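Local structure of peptidoglycan recognition protein-LC isoform LCx (2F2L) at residues Leu18-Leu23 against Arg80-Val85; Arg12-Arg16 against Met56-Asp62. The protein binds a monomeric anhydro-muropeptide of peptidoglycan and probably serves as a receptor that senses bacterial cell wall through an amidase-like domain. All blocks are in the same frame, centred on the assembly; numbering follows the deposited sequence.

Interaction 1. Residues Leu18-Leu23 against Arg80-Val85; sequences LDAQQL and RGWDYV. With MLD (glcnac(beta1-4)-murnac(1,6-anhydro)-L-ala-gamma-D-glu-meso-a2pm-D-ala), chain G.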
# COMPACT_ATOMS: atom_id res chain seq x y z
N LEU B 18 1.95 -0.64 -26.04
CA LEU B 18 3.17 -0.40 -25.27
C LEU B 18 4.39 -0.44 -26.17
O LEU B 18 4.35 -1.04 -27.24
CB LEU B 18 3.30 -1.41 -24.13
CG LEU B 18 2.10 -1.48 -23.17
CD1 LEU B 18 2.32 -2.49 -22.07
CD2 LEU B 18 1.79 -0.10 -22.57
N ASP B 19 5.45 0.23 -25.73
CA ASP B 19 6.73 0.21 -26.43
C ASP B 19 7.37 -1.17 -26.34
O ASP B 19 7.38 -1.79 -25.28
CB ASP B 19 7.71 1.23 -25.81
CG ASP B 19 7.33 2.68 -26.08
OD1 ASP B 19 6.50 2.95 -26.97
OD2 ASP B 19 7.88 3.55 -25.38
N ALA B 20 7.91 -1.63 -27.46
CA ALA B 20 8.58 -2.91 -27.55
C ALA B 20 10.06 -2.79 -27.14
O ALA B 20 10.69 -1.75 -27.34
CB ALA B 20 8.47 -3.46 -28.94
N GLN B 21 10.59 -3.87 -26.57
CA GLN B 21 11.99 -3.94 -26.17
C GLN B 21 12.82 -4.48 -27.30
O GLN B 21 12.33 -5.28 -28.10
CB GLN B 21 12.15 -4.88 -24.99
CG GLN B 21 11.33 -4.54 -23.77
CD GLN B 21 12.18 -4.09 -22.60
OE1 GLN B 21 13.18 -3.39 -22.77
NE2 GLN B 21 11.79 -4.50 -21.41
N GLN B 22 14.08 -4.06 -27.36
CA GLN B 22 15.10 -4.75 -28.16
C GLN B 22 15.51 -5.99 -27.38
O GLN B 22 15.91 -5.90 -26.21
CB GLN B 22 16.31 -3.85 -28.44
CG GLN B 22 17.41 -4.53 -29.28
CD GLN B 22 18.03 -3.61 -30.34
OE1 GLN B 22 17.79 -2.40 -30.36
NE2 GLN B 22 18.84 -4.20 -31.23
N LEU B 23 15.36 -7.15 -28.02
CA LEU B 23 15.75 -8.41 -27.43
C LEU B 23 17.09 -8.82 -28.04
O LEU B 23 17.39 -8.45 -29.17
CB LEU B 23 14.69 -9.47 -27.70
CG LEU B 23 13.26 -9.21 -27.20
CD1 LEU B 23 12.31 -10.29 -27.73
CD2 LEU B 23 13.21 -9.15 -25.70
N ARG B 80 3.36 -7.24 -18.22
CA ARG B 80 3.63 -6.84 -19.60
C ARG B 80 4.34 -7.92 -20.42
O ARG B 80 4.41 -7.79 -21.65
CB ARG B 80 4.42 -5.53 -19.61
CG ARG B 80 3.65 -4.40 -18.99
CD ARG B 80 4.41 -3.10 -18.99
NE ARG B 80 3.68 -2.09 -18.21
CZ ARG B 80 3.71 -0.77 -18.41
NH1 ARG B 80 4.40 -0.22 -19.39
NH2 ARG B 80 3.00 0.00 -17.60
N GLY B 81 4.85 -8.97 -19.76
CA GLY B 81 5.61 -10.04 -20.44
C GLY B 81 7.03 -9.63 -20.85
O GLY B 81 7.50 -8.56 -20.46
N TRP B 82 7.68 -10.48 -21.65
CA TRP B 82 9.09 -10.28 -22.06
C TRP B 82 9.34 -9.14 -23.05
O TRP B 82 10.43 -8.56 -23.07
CB TRP B 82 9.66 -11.55 -22.73
CG TRP B 82 9.68 -12.78 -21.88
CD1 TRP B 82 8.89 -13.89 -22.02
CD2 TRP B 82 10.55 -13.05 -20.78
NE1 TRP B 82 9.22 -14.82 -21.07
CE2 TRP B 82 10.22 -14.32 -20.28
CE3 TRP B 82 11.57 -12.32 -20.16
CZ2 TRP B 82 10.87 -14.89 -19.18
CZ3 TRP B 82 12.21 -12.89 -19.05
CH2 TRP B 82 11.86 -14.16 -18.59
N ASP B 83 8.34 -8.86 -23.90
CA ASP B 83 8.54 -8.06 -25.11
C ASP B 83 8.25 -6.57 -24.99
O ASP B 83 8.46 -5.84 -25.96
CB ASP B 83 7.64 -8.61 -26.24
CG ASP B 83 7.99 -10.03 -26.66
OD1 ASP B 83 8.97 -10.60 -26.16
OD2 ASP B 83 7.28 -10.57 -27.52
N TYR B 84 7.77 -6.10 -23.84
CA TYR B 84 7.40 -4.70 -23.70
C TYR B 84 8.07 -4.03 -22.53
O TYR B 84 8.39 -4.66 -21.53
CB TYR B 84 5.88 -4.54 -23.58
CG TYR B 84 5.19 -5.05 -24.81
CD1 TYR B 84 5.16 -4.28 -25.97
CD2 TYR B 84 4.63 -6.31 -24.83
CE1 TYR B 84 4.55 -4.75 -27.12
CE2 TYR B 84 4.02 -6.79 -25.97
CZ TYR B 84 3.99 -6.01 -27.10
OH TYR B 84 3.38 -6.52 -28.21
N VAL B 85 8.26 -2.72 -22.68
CA VAL B 85 8.92 -1.90 -21.68
C VAL B 85 7.96 -1.70 -20.50
O VAL B 85 6.81 -1.32 -20.70
CB VAL B 85 9.31 -0.53 -22.25
CG1 VAL B 85 10.00 0.31 -21.20
CG2 VAL B 85 10.21 -0.68 -23.51
CAA MLD G . 8.53 -1.73 1.70
CAB MLD G . 8.91 -0.97 0.44
OAC MLD G . 9.44 -1.54 -0.50
N2 MLD G . 8.62 0.33 0.47
C2 MLD G . 8.93 1.27 -0.60
C3 MLD G . 9.68 2.44 0.03
O3 MLD G . 10.90 2.03 0.67
C4 MLD G . 9.91 3.55 -0.99
O4 MLD G . 10.43 4.66 -0.28
C5 MLD G . 8.57 3.95 -1.62
C6 MLD G . 8.64 4.98 -2.77
O6 MLD G . 7.29 5.41 -3.08
O5 MLD G . 8.02 2.78 -2.23
C1 MLD G . 7.66 1.77 -1.26
O1 MLD G . 7.05 0.70 -1.94
CA4 MLD G . 5.72 1.04 -2.41
CA5 MLD G . 4.63 1.11 -1.35
OA5 MLD G . 3.53 0.16 -1.56
CA6 MLD G . 3.97 2.40 -1.70
OA6 MLD G . 3.10 2.06 -2.76
CA1 MLD G . 3.04 0.61 -2.83
CA2 MLD G . 3.99 0.15 -3.95
NAD MLD G . 3.51 -1.14 -4.51
CAE MLD G . 3.26 -1.31 -5.79
CAF MLD G . 2.77 -2.70 -6.15
OAG MLD G . 3.42 -0.45 -6.66
CA3 MLD G . 5.41 -0.05 -3.43
OAH MLD G . 6.41 0.03 -4.50
CAI MLD G . 6.87 -1.26 -4.97
CAJ MLD G . 8.09 -1.75 -4.22
CAL MLD G . 7.24 -1.14 -6.47
OAM MLD G . 7.72 -2.14 -7.01
N MLD G . 7.01 0.00 -7.11
CA MLD G . 7.29 0.22 -8.53
CB MLD G . 6.01 -0.20 -9.27
C MLD G . 7.52 1.73 -8.73
O MLD G . 6.69 2.54 -8.31
NAN MLD G . 8.65 2.04 -9.34
CAO MLD G . 9.10 3.41 -9.65
CAP MLD G . 10.59 3.63 -9.22
OBA MLD G . 11.17 4.56 -9.77
OAQ MLD G . 11.13 2.85 -8.39
CBB MLD G . 9.11 3.60 -11.16
CBC MLD G . 7.74 3.62 -11.81
CBD MLD G . 7.91 3.90 -13.32
OBE MLD G . 8.95 3.63 -13.91
NBF MLD G . 6.87 4.46 -13.90
CBG MLD G . 6.86 4.80 -15.33
CBH MLD G . 7.85 5.95 -15.60
OBI MLD G . 7.90 6.93 -14.86
NBJ MLD G . 8.66 5.77 -16.65
CBK MLD G . 9.66 6.76 -17.09
CBL MLD G . 9.38 7.10 -18.56
CBM MLD G . 11.12 6.26 -16.99
OBO MLD G . 11.33 5.02 -17.03
OBN MLD G . 12.00 7.15 -16.90
CBP MLD G . 5.43 5.16 -15.75
CBQ MLD G . 5.25 5.14 -17.27
CBR MLD G . 3.78 5.35 -17.66
CBS MLD G . 3.44 4.82 -19.05
CBT MLD G . 3.41 3.28 -19.02
OBV MLD G . 2.44 2.75 -18.45
OBU MLD G . 4.36 2.67 -19.56
NBW MLD G . 4.44 5.28 -20.02

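Interaction 2. Residues Arg12-Arg16 against Met56-Asp62; sequences RPAKR and MDSWGWD. With MLD (glcnac(beta1-4)-murnac(1,6-anhydro)-L-ala-gamma-D-glu-meso-a2pm-D-ala), chain G.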
# COMPACT_ATOMS: atom_id res chain seq x y z
N ARG B 12 -6.99 -6.64 -16.83
CA ARG B 12 -7.33 -5.81 -17.99
C ARG B 12 -6.21 -5.75 -19.00
O ARG B 12 -5.05 -5.88 -18.63
CB ARG B 12 -7.54 -4.38 -17.54
CG ARG B 12 -8.68 -4.17 -16.63
CD ARG B 12 -8.81 -2.68 -16.36
NE ARG B 12 -8.34 -2.36 -15.03
CZ ARG B 12 -8.11 -1.14 -14.58
NH1 ARG B 12 -8.23 -0.07 -15.36
NH2 ARG B 12 -7.71 -1.00 -13.33
N PRO B 13 -6.54 -5.46 -20.27
CA PRO B 13 -5.49 -5.19 -21.23
C PRO B 13 -4.93 -3.79 -21.05
O PRO B 13 -5.52 -2.97 -20.32
CB PRO B 13 -6.20 -5.32 -22.58
CG PRO B 13 -7.61 -5.02 -22.30
CD PRO B 13 -7.88 -5.40 -20.87
N ALA B 14 -3.81 -3.51 -21.72
CA ALA B 14 -3.20 -2.19 -21.70
C ALA B 14 -4.15 -1.15 -22.28
O ALA B 14 -5.00 -1.47 -23.10
CB ALA B 14 -1.90 -2.20 -22.49
N LYS B 15 -4.00 0.10 -21.83
CA LYS B 15 -4.85 1.20 -22.27
C LYS B 15 -4.53 1.59 -23.70
O LYS B 15 -5.39 2.07 -24.44
CB LYS B 15 -4.65 2.43 -21.38
CG LYS B 15 -5.16 2.28 -19.97
CD LYS B 15 -4.89 3.55 -19.19
CE LYS B 15 -5.16 3.35 -17.72
NZ LYS B 15 -4.71 4.56 -16.96
N ARG B 16 -3.28 1.39 -24.08
CA ARG B 16 -2.80 1.66 -25.42
C ARG B 16 -1.62 0.74 -25.69
O ARG B 16 -1.20 -0.02 -24.81
CB ARG B 16 -2.38 3.13 -25.54
CG ARG B 16 -1.18 3.51 -24.68
CD ARG B 16 -1.15 5.00 -24.35
NE ARG B 16 -0.68 5.82 -25.46
CZ ARG B 16 -0.68 7.15 -25.48
NH1 ARG B 16 -1.13 7.86 -24.44
NH2 ARG B 16 -0.23 7.79 -26.55
N MET B 56 -2.67 1.33 -12.83
CA MET B 56 -3.45 1.91 -13.94
C MET B 56 -4.39 3.05 -13.50
O MET B 56 -4.61 3.99 -14.26
CB MET B 56 -4.25 0.83 -14.68
CG MET B 56 -3.38 -0.18 -15.44
SD MET B 56 -4.29 -1.52 -16.25
CE MET B 56 -4.99 -0.66 -17.67
N ASP B 57 -4.96 2.94 -12.31
CA ASP B 57 -5.98 3.89 -11.84
C ASP B 57 -5.38 4.92 -10.89
O ASP B 57 -5.59 6.11 -11.08
CB ASP B 57 -7.16 3.16 -11.18
CG ASP B 57 -7.77 2.09 -12.08
OD1 ASP B 57 -7.77 2.28 -13.31
OD2 ASP B 57 -8.27 1.06 -11.56
N SER B 58 -4.64 4.48 -9.88
CA SER B 58 -4.08 5.40 -8.90
C SER B 58 -2.87 6.18 -9.45
O SER B 58 -2.77 7.38 -9.25
CB SER B 58 -3.74 4.66 -7.60
OG SER B 58 -4.87 3.96 -7.09
N TRP B 59 -1.95 5.51 -10.14
CA TRP B 59 -0.84 6.21 -10.80
C TRP B 59 -1.15 6.67 -12.21
O TRP B 59 -0.49 7.56 -12.74
CB TRP B 59 0.42 5.34 -10.85
CG TRP B 59 1.18 5.23 -9.53
CD1 TRP B 59 1.45 4.09 -8.84
CD2 TRP B 59 1.77 6.30 -8.79
NE1 TRP B 59 2.18 4.38 -7.71
CE2 TRP B 59 2.38 5.73 -7.65
CE3 TRP B 59 1.85 7.69 -8.98
CZ2 TRP B 59 3.07 6.50 -6.71
CZ3 TRP B 59 2.52 8.44 -8.05
CH2 TRP B 59 3.11 7.86 -6.92
N GLY B 60 -2.13 6.03 -12.84
CA GLY B 60 -2.52 6.40 -14.19
C GLY B 60 -1.61 5.84 -15.27
O GLY B 60 -1.51 6.42 -16.34
N TRP B 61 -0.94 4.71 -15.01
CA TRP B 61 -0.09 4.08 -16.04
C TRP B 61 -0.94 3.28 -17.04
O TRP B 61 -2.15 3.09 -16.85
CB TRP B 61 1.00 3.21 -15.40
CG TRP B 61 1.86 3.96 -14.41
CD1 TRP B 61 2.05 5.32 -14.35
CD2 TRP B 61 2.67 3.41 -13.37
NE1 TRP B 61 2.91 5.64 -13.33
CE2 TRP B 61 3.30 4.48 -12.70
CE3 TRP B 61 2.93 2.10 -12.92
CZ2 TRP B 61 4.17 4.29 -11.62
CZ3 TRP B 61 3.78 1.91 -11.84
CH2 TRP B 61 4.39 3.00 -11.20
N ASP B 62 -0.30 2.81 -18.10
CA ASP B 62 -1.03 2.16 -19.21
C ASP B 62 -1.28 0.65 -19.03
O ASP B 62 -2.02 0.03 -19.80
CB ASP B 62 -0.27 2.43 -20.50
CG ASP B 62 -0.35 3.89 -20.94
OD1 ASP B 62 -1.40 4.54 -20.70
OD2 ASP B 62 0.62 4.38 -21.56
CAA MLD G . 8.53 -1.73 1.70
CAB MLD G . 8.91 -0.97 0.44
OAC MLD G . 9.44 -1.54 -0.50
N2 MLD G . 8.62 0.33 0.47
C2 MLD G . 8.93 1.27 -0.60
C3 MLD G . 9.68 2.44 0.03
O3 MLD G . 10.90 2.03 0.67
C4 MLD G . 9.91 3.55 -0.99
O4 MLD G . 10.43 4.66 -0.28
C5 MLD G . 8.57 3.95 -1.62
C6 MLD G . 8.64 4.98 -2.77
O6 MLD G . 7.29 5.41 -3.08
O5 MLD G . 8.02 2.78 -2.23
C1 MLD G . 7.66 1.77 -1.26
O1 MLD G . 7.05 0.70 -1.94
CA4 MLD G . 5.72 1.04 -2.41
CA5 MLD G . 4.63 1.11 -1.35
OA5 MLD G . 3.53 0.16 -1.56
CA6 MLD G . 3.97 2.40 -1.70
OA6 MLD G . 3.10 2.06 -2.76
CA1 MLD G . 3.04 0.61 -2.83
CA2 MLD G . 3.99 0.15 -3.95
NAD MLD G . 3.51 -1.14 -4.51
CAE MLD G . 3.26 -1.31 -5.79
CAF MLD G . 2.77 -2.70 -6.15
OAG MLD G . 3.42 -0.45 -6.66
CA3 MLD G . 5.41 -0.05 -3.43
OAH MLD G . 6.41 0.03 -4.50
CAI MLD G . 6.87 -1.26 -4.97
CAJ MLD G . 8.09 -1.75 -4.22
CAL MLD G . 7.24 -1.14 -6.47
OAM MLD G . 7.72 -2.14 -7.01
N MLD G . 7.01 0.00 -7.11
CA MLD G . 7.29 0.22 -8.53
CB MLD G . 6.01 -0.20 -9.27
C MLD G . 7.52 1.73 -8.73
O MLD G . 6.69 2.54 -8.31
NAN MLD G . 8.65 2.04 -9.34
CAO MLD G . 9.10 3.41 -9.65
CAP MLD G . 10.59 3.63 -9.22
OBA MLD G . 11.17 4.56 -9.77
OAQ MLD G . 11.13 2.85 -8.39
CBB MLD G . 9.11 3.60 -11.16
CBC MLD G . 7.74 3.62 -11.81
CBD MLD G . 7.91 3.90 -13.32
OBE MLD G . 8.95 3.63 -13.91
NBF MLD G . 6.87 4.46 -13.90
CBG MLD G . 6.86 4.80 -15.33
CBH MLD G . 7.85 5.95 -15.60
OBI MLD G . 7.90 6.93 -14.86
NBJ MLD G . 8.66 5.77 -16.65
CBK MLD G . 9.66 6.76 -17.09
CBL MLD G . 9.38 7.10 -18.56
CBM MLD G . 11.12 6.26 -16.99
OBO MLD G . 11.33 5.02 -17.03
OBN MLD G . 12.00 7.15 -16.90
CBP MLD G . 5.43 5.16 -15.75
CBQ MLD G . 5.25 5.14 -17.27
CBR MLD G . 3.78 5.35 -17.66
CBS MLD G . 3.44 4.82 -19.05
CBT MLD G . 3.41 3.28 -19.02
OBV MLD G . 2.44 2.75 -18.45
OBU MLD G . 4.36 2.67 -19.56
NBW MLD G . 4.44 5.28 -20.02

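Interaction 1. Residues Leu18-Leu23 against Arg80-Val85
Asp19 and Gln21 hold the loop Arg80-Val85 by two backbone hydrogen bonds on either side of Ala20 and Tyr84, whose CA atoms lie 4.4 Å apart in a single beta bridge. Val85 N donates to Asp19 O (2.9 Å), and Gln21 N to Asp83 O at 3.0 Å. CA-H...O contacts, Tyr84 to Asp19 O and Ala20 to Asp83 O, reinforce them. The bent side chain of Gln21 sets CG against the Tyr84 carbonyl and makes a weak NE2 bond to Tyr84 O; its amide also bonds to Gly95 N through OE1 and to Ser96 O through NE2.

Apolar packing flanks the bridge. Leu18 CB meets Tyr84 CD1 at 3.9 Å, while Leu18 CD1 rests on the Arg80 methylenes, 3.8 Å from CD, the two side chains crossing at about a right angle. Val85 CG2 packs on Asp19 CB.

The extended Arg80 chain carries its guanidinium to the diaminopimelate carboxylate of MLD: NH1 binds OBU and NH2 binds OBV, both at 2.9 Å. NH1 also donates to Val85 O, and His63 and Ile64 take further N-H groups. Carbonyls thus fix the guanidinium's rotation, leaving it directed at the ligand's negative charge.

Interaction 2. Residues Arg12-Arg16 against Met56-Asp62
Lys15 spends its ammonium group on two main-chain carbonyls: the chain, extended beyond CG, runs antiparallel alongside the Met56 side chain and brings NZ to Met56 O (2.8 Å) and Trp61 O (3.0 Å). These oxygens belong to the last part of helix 41-58 and the turn after it, so the lysine ties the two together, and its positive charge probably suits the helix dipole. Gly60, with positive phi, is the first residue after the helix to leave helical backbone angles.

The backbones join where Lys15 N donates to Asp62 O (2.8 Å).

Arg12, bent at chi3 (-106°), meets Asp57 end-on. NH2 lies 2.8 Å from OD2 and NH1 3.2 Å from OD1, with guanidinium and carboxylate planes 25° apart. Both oxygens are met on the syn side, but the shorter NH2-OD2 bond is the more tilted. Met56 SD sits over the centre of one guanidinium face, and Met56 CE touches Lys15 CG at 3.7 Å. Ser53 also binds Asp57 OD2. The aliphatic part of Arg16 lies against the Asp62 carboxylate.

On the ligand side, Asp62 N donates to MLD OBV at 2.8 Å, and the Trp61 ring has MLD CBP over one face and Trp59 CB over the opposite one. The segment after helix 41-58 thus forms a wall of the muropeptide-binding groove of this amidase-like peptidoglycan recognition fold.

Both interactions tie the long loop between strands 3-4 and 25-32 to elements lining the MLD groove: interaction 1 to the loop after strand 76-78, interaction 2 to the end of helix 41-58. Interaction 1 is partly buried and relies on paired backbones and apolar packing; interaction 2 is a surface contact, carried by a salt bridge and a lysine bound to carbonyls. They touch where Leu18 CD2 packs on Asp62 CB (3.9 Å). The ligand joins them as well, because OBV of one diaminopimelate carboxylate accepts bonds from Arg80 of interaction 1 and from the backbone N of Asp62 in interaction 2.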